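Local coordinates for bartonella effector protein (Bep) substrate of VirB T4SS (Bartonella sp. AR 15-3, PDB 4M16) that probably transfers AMP from ATP to tyrosine or threonine side chains of target proteins, the deposited chain being the N-terminal Fic domain of a translocated effector, at residues D137-T142 with A206-F211. Residues are numbered along the deposited sequence; the frame is centred on the assembly and turned at random. Where two conformers were deposited one is given.
Sequences DFIEET and AMKSLF
The phenyl ring of F211 receives T142 obliquely: T142 OG1 lies 3.5 Å from F211 CD2, and T142 CB stands beside F211 CE2. The carbonyl oxygen of M207, one turn earlier on the same helix, sits at the edge of the ring and in its plane, and F146 adds an edge-to-face contact. The second ring, F138, lies one turn before T142 on the same helix and does not itself touch 206-211; the T142 methyl CG2 covers one of its faces, 3.4 Å above the plane and offset toward the rim, and the ring also stacks with H176. T142 thus mediates between two aromatic groups, its methyl serving one and its hydroxyl side the other. In the conformer given, a chi1 of 53° turns the buried hydroxyl back along its own helix, where OG1 donates to F138 O at 2.8 Å; that oxygen also accepts from T142 N, which approaches from the opposite face of the carbonyl plane. Next to this, the side chains of I139 and F211 run alongside one another in opposing senses. The I139 branch CG2, anti to the backbone N, reaches F211 CB at 4.1 Å, and K208 CG lies 4.5 Å from I139 CG2. The axes of the two short segments approach to 9.8 Å at 133°, an example of apolar helix-helix packing that joins helix 135-152 of the mainly helical Fic domain, just ahead of the HPFRAGNE signature motif, to helix 200-214, late in this N-terminal domain.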
ATOM      1  N   ASP A 137       6.952 -15.089  14.997  1.00 20.80           N
ATOM      2  CA  ASP A 137       7.867 -13.970  14.794  1.00 20.24           C
ATOM      3  C   ASP A 137       7.582 -13.295  13.464  1.00 18.00           C
ATOM      4  O   ASP A 137       7.704 -12.092  13.377  1.00 16.40           O
ATOM      5  CB  ASP A 137       9.326 -14.422  14.858  1.00 21.09           C
ATOM      6  CG  ASP A 137       9.791 -14.747  16.298  1.00 22.95           C
ATOM      7  OD1 ASP A 137       9.075 -14.420  17.260  1.00 23.85           O
ATOM      8  OD2 ASP A 137      10.833 -15.401  16.454  1.00 22.89           O
ATOM      9  N   PHE A 138       7.251 -14.085  12.430  1.00 17.35           N
ATOM     10  CA  PHE A 138       6.887 -13.532  11.150  1.00 16.73           C
ATOM     11  C   PHE A 138       5.645 -12.631  11.295  1.00 16.23           C
ATOM     12  O   PHE A 138       5.611 -11.528  10.744  1.00 16.10           O
ATOM     13  CB  PHE A 138       6.705 -14.614  10.051  1.00 17.20           C
ATOM     14  CG  PHE A 138       6.307 -14.048   8.733  1.00 17.17           C
ATOM     15  CD1 PHE A 138       7.275 -13.503   7.879  1.00 16.84           C
ATOM     16  CD2 PHE A 138       4.980 -14.008   8.331  1.00 17.27           C
ATOM     17  CE1 PHE A 138       6.916 -12.943   6.643  1.00 17.09           C
ATOM     18  CE2 PHE A 138       4.614 -13.423   7.110  1.00 17.53           C
ATOM     19  CZ  PHE A 138       5.576 -12.917   6.260  1.00 17.14           C
ATOM     20  N   ILE A 139       4.624 -13.053  12.031  1.00 16.34           N
ATOM     21  CA  ILE A 139       3.488 -12.171  12.231  1.00 16.99           C
ATOM     22  C   ILE A 139       3.876 -10.881  12.991  1.00 15.98           C
ATOM     23  O   ILE A 139       3.497  -9.793  12.618  1.00 15.42           O
ATOM     24  CB  ILE A 139       2.326 -12.933  12.876  1.00 18.49           C
ATOM     25  CG1 ILE A 139       1.689 -13.806  11.792  1.00 19.62           C
ATOM     26  CG2 ILE A 139       1.264 -11.974  13.379  1.00 18.98           C
ATOM     27  CD1 ILE A 139       0.780 -14.856  12.355  1.00 21.54           C
ATOM     28  N   GLU A 140       4.637 -11.011  14.054  1.00 16.68           N
ATOM     29  CA  GLU A 140       5.027  -9.839  14.852  0.50 16.48           C
ATOM     30  C   GLU A 140       5.747  -8.841  13.959  1.00 15.99           C
ATOM     31  O   GLU A 140       5.467  -7.666  14.004  1.00 15.50           O
ATOM     32  CB  GLU A 140       5.911 -10.260  16.036  0.50 16.73           C
ATOM     33  CG  GLU A 140       6.657  -9.147  16.748  0.50 16.47           C
ATOM     34  CD  GLU A 140       5.795  -8.291  17.655  0.50 16.80           C
ATOM     35  OE1 GLU A 140       4.614  -8.625  17.894  0.50 17.14           O
ATOM     36  OE2 GLU A 140       6.309  -7.308  18.174  0.50 16.49           O
ATOM     37  N   GLU A 141       6.707  -9.318  13.145  1.00 15.74           N
ATOM     38  CA  GLU A 141       7.534  -8.392  12.385  1.00 15.67           C
ATOM     39  C   GLU A 141       6.767  -7.810  11.199  1.00 14.68           C
ATOM     40  O   GLU A 141       6.951  -6.627  10.873  1.00 13.98           O
ATOM     41  CB  GLU A 141       8.822  -9.065  11.901  1.00 16.91           C
ATOM     42  CG  GLU A 141       9.788  -9.436  13.021  1.00 18.40           C
ATOM     43  CD  GLU A 141      10.029  -8.275  13.982  1.00 19.87           C
ATOM     44  OE1 GLU A 141      10.431  -7.193  13.511  1.00 19.79           O
ATOM     45  OE2 GLU A 141       9.793  -8.456  15.226  1.00 22.38           O
ATOM     46  N   THR A 142       5.903  -8.614  10.581  1.00 14.27           N
ATOM     47  CA  THR A 142       5.069  -8.084   9.497  0.50 14.12           C
ATOM     48  C   THR A 142       4.044  -7.082   9.985  1.00 14.46           C
ATOM     49  O   THR A 142       3.800  -6.087   9.309  1.00 14.89           O
ATOM     50  CB  THR A 142       4.357  -9.135   8.598  0.50 13.95           C
ATOM     51  OG1 THR A 142       3.604 -10.071   9.370  0.50 13.93           O
ATOM     52  CG2 THR A 142       5.382  -9.848   7.668  0.50 14.00           C
ATOM     53  N   ALA A 206      -4.715  -4.020  16.971  1.00 27.31           N
ATOM     54  CA  ALA A 206      -5.617  -3.862  15.825  1.00 27.12           C
ATOM     55  C   ALA A 206      -5.066  -4.604  14.577  1.00 25.39           C
ATOM     56  O   ALA A 206      -5.719  -5.395  13.897  1.00 25.06           O
ATOM     57  CB  ALA A 206      -5.806  -2.377  15.496  1.00 27.66           C
ATOM     58  N   MET A 207      -3.817  -4.348  14.285  1.00 24.21           N
ATOM     59  CA  MET A 207      -3.230  -4.941  13.094  1.00 21.71           C
ATOM     60  C   MET A 207      -2.871  -6.426  13.282  1.00 21.74           C
ATOM     61  O   MET A 207      -2.974  -7.219  12.330  1.00 21.95           O
ATOM     62  CB  MET A 207      -2.008  -4.090  12.751  1.00 22.16           C
ATOM     63  CG  MET A 207      -1.333  -4.394  11.427  1.00 21.72           C
ATOM     64  SD  MET A 207      -2.420  -4.146  10.045  1.00 22.79           S
ATOM     65  CE  MET A 207      -2.528  -2.359   9.949  1.00 20.99           C
ATOM     66  N   LYS A 208      -2.486  -6.826  14.488  1.00 21.75           N
ATOM     67  CA  LYS A 208      -2.174  -8.240  14.748  1.00 23.77           C
ATOM     68  C   LYS A 208      -3.374  -9.174  14.491  1.00 23.99           C
ATOM     69  O   LYS A 208      -3.192 -10.263  13.942  1.00 24.12           O
ATOM     70  CB  LYS A 208      -1.702  -8.442  16.159  1.00 24.88           C
ATOM     71  CG  LYS A 208      -1.225  -9.875  16.432  1.00 27.42           C
ATOM     72  CD  LYS A 208      -0.562  -9.969  17.788  1.00 30.14           C
ATOM     73  CE  LYS A 208      -0.212 -11.397  18.148  1.00 32.74           C
ATOM     74  NZ  LYS A 208       0.513 -11.409  19.424  1.00 35.62           N
ATOM     75  N   SER A 209      -4.582  -8.759  14.884  1.00 24.92           N
ATOM     76  CA  SER A 209      -5.799  -9.582  14.651  1.00 26.86           C
ATOM     77  C   SER A 209      -5.994  -9.805  13.175  1.00 25.65           C
ATOM     78  O   SER A 209      -6.265 -10.929  12.743  1.00 26.71           O
ATOM     79  CB  SER A 209      -7.088  -8.936  15.170  1.00 29.19           C
ATOM     80  OG  SER A 209      -6.821  -8.236  16.353  1.00 33.34           O
ATOM     81  N   LEU A 210      -5.800  -8.744  12.402  1.00 24.63           N
ATOM     82  CA  LEU A 210      -5.900  -8.868  10.924  1.00 24.03           C
ATOM     83  C   LEU A 210      -4.894  -9.862  10.402  1.00 23.25           C
ATOM     84  O   LEU A 210      -5.224 -10.734   9.610  1.00 23.82           O
ATOM     85  CB  LEU A 210      -5.723  -7.537  10.224  1.00 22.43           C
ATOM     86  CG  LEU A 210      -5.684  -7.620   8.671  1.00 22.26           C
ATOM     87  CD1 LEU A 210      -7.070  -7.989   8.138  1.00 23.53           C
ATOM     88  CD2 LEU A 210      -5.205  -6.342   7.999  1.00 21.83           C
ATOM     89  N   PHE A 211      -3.644  -9.725  10.838  1.00 22.66           N
ATOM     90  CA  PHE A 211      -2.586 -10.618  10.365  1.00 21.95           C
ATOM     91  C   PHE A 211      -2.809 -12.088  10.755  1.00 22.62           C
ATOM     92  O   PHE A 211      -2.508 -13.007   9.965  1.00 23.09           O
ATOM     93  CB  PHE A 211      -1.188 -10.066  10.699  1.00 21.55           C
ATOM     94  CG  PHE A 211      -0.691  -9.129   9.630  1.00 21.45           C
ATOM     95  CD1 PHE A 211      -1.214  -7.869   9.501  1.00 21.27           C
ATOM     96  CD2 PHE A 211       0.172  -9.572   8.663  1.00 22.93           C
ATOM     97  CE1 PHE A 211      -0.836  -7.036   8.460  1.00 21.98           C
ATOM     98  CE2 PHE A 211       0.565  -8.745   7.633  1.00 24.15           C
ATOM     99  CZ  PHE A 211       0.087  -7.463   7.533  1.00 22.68           C
TER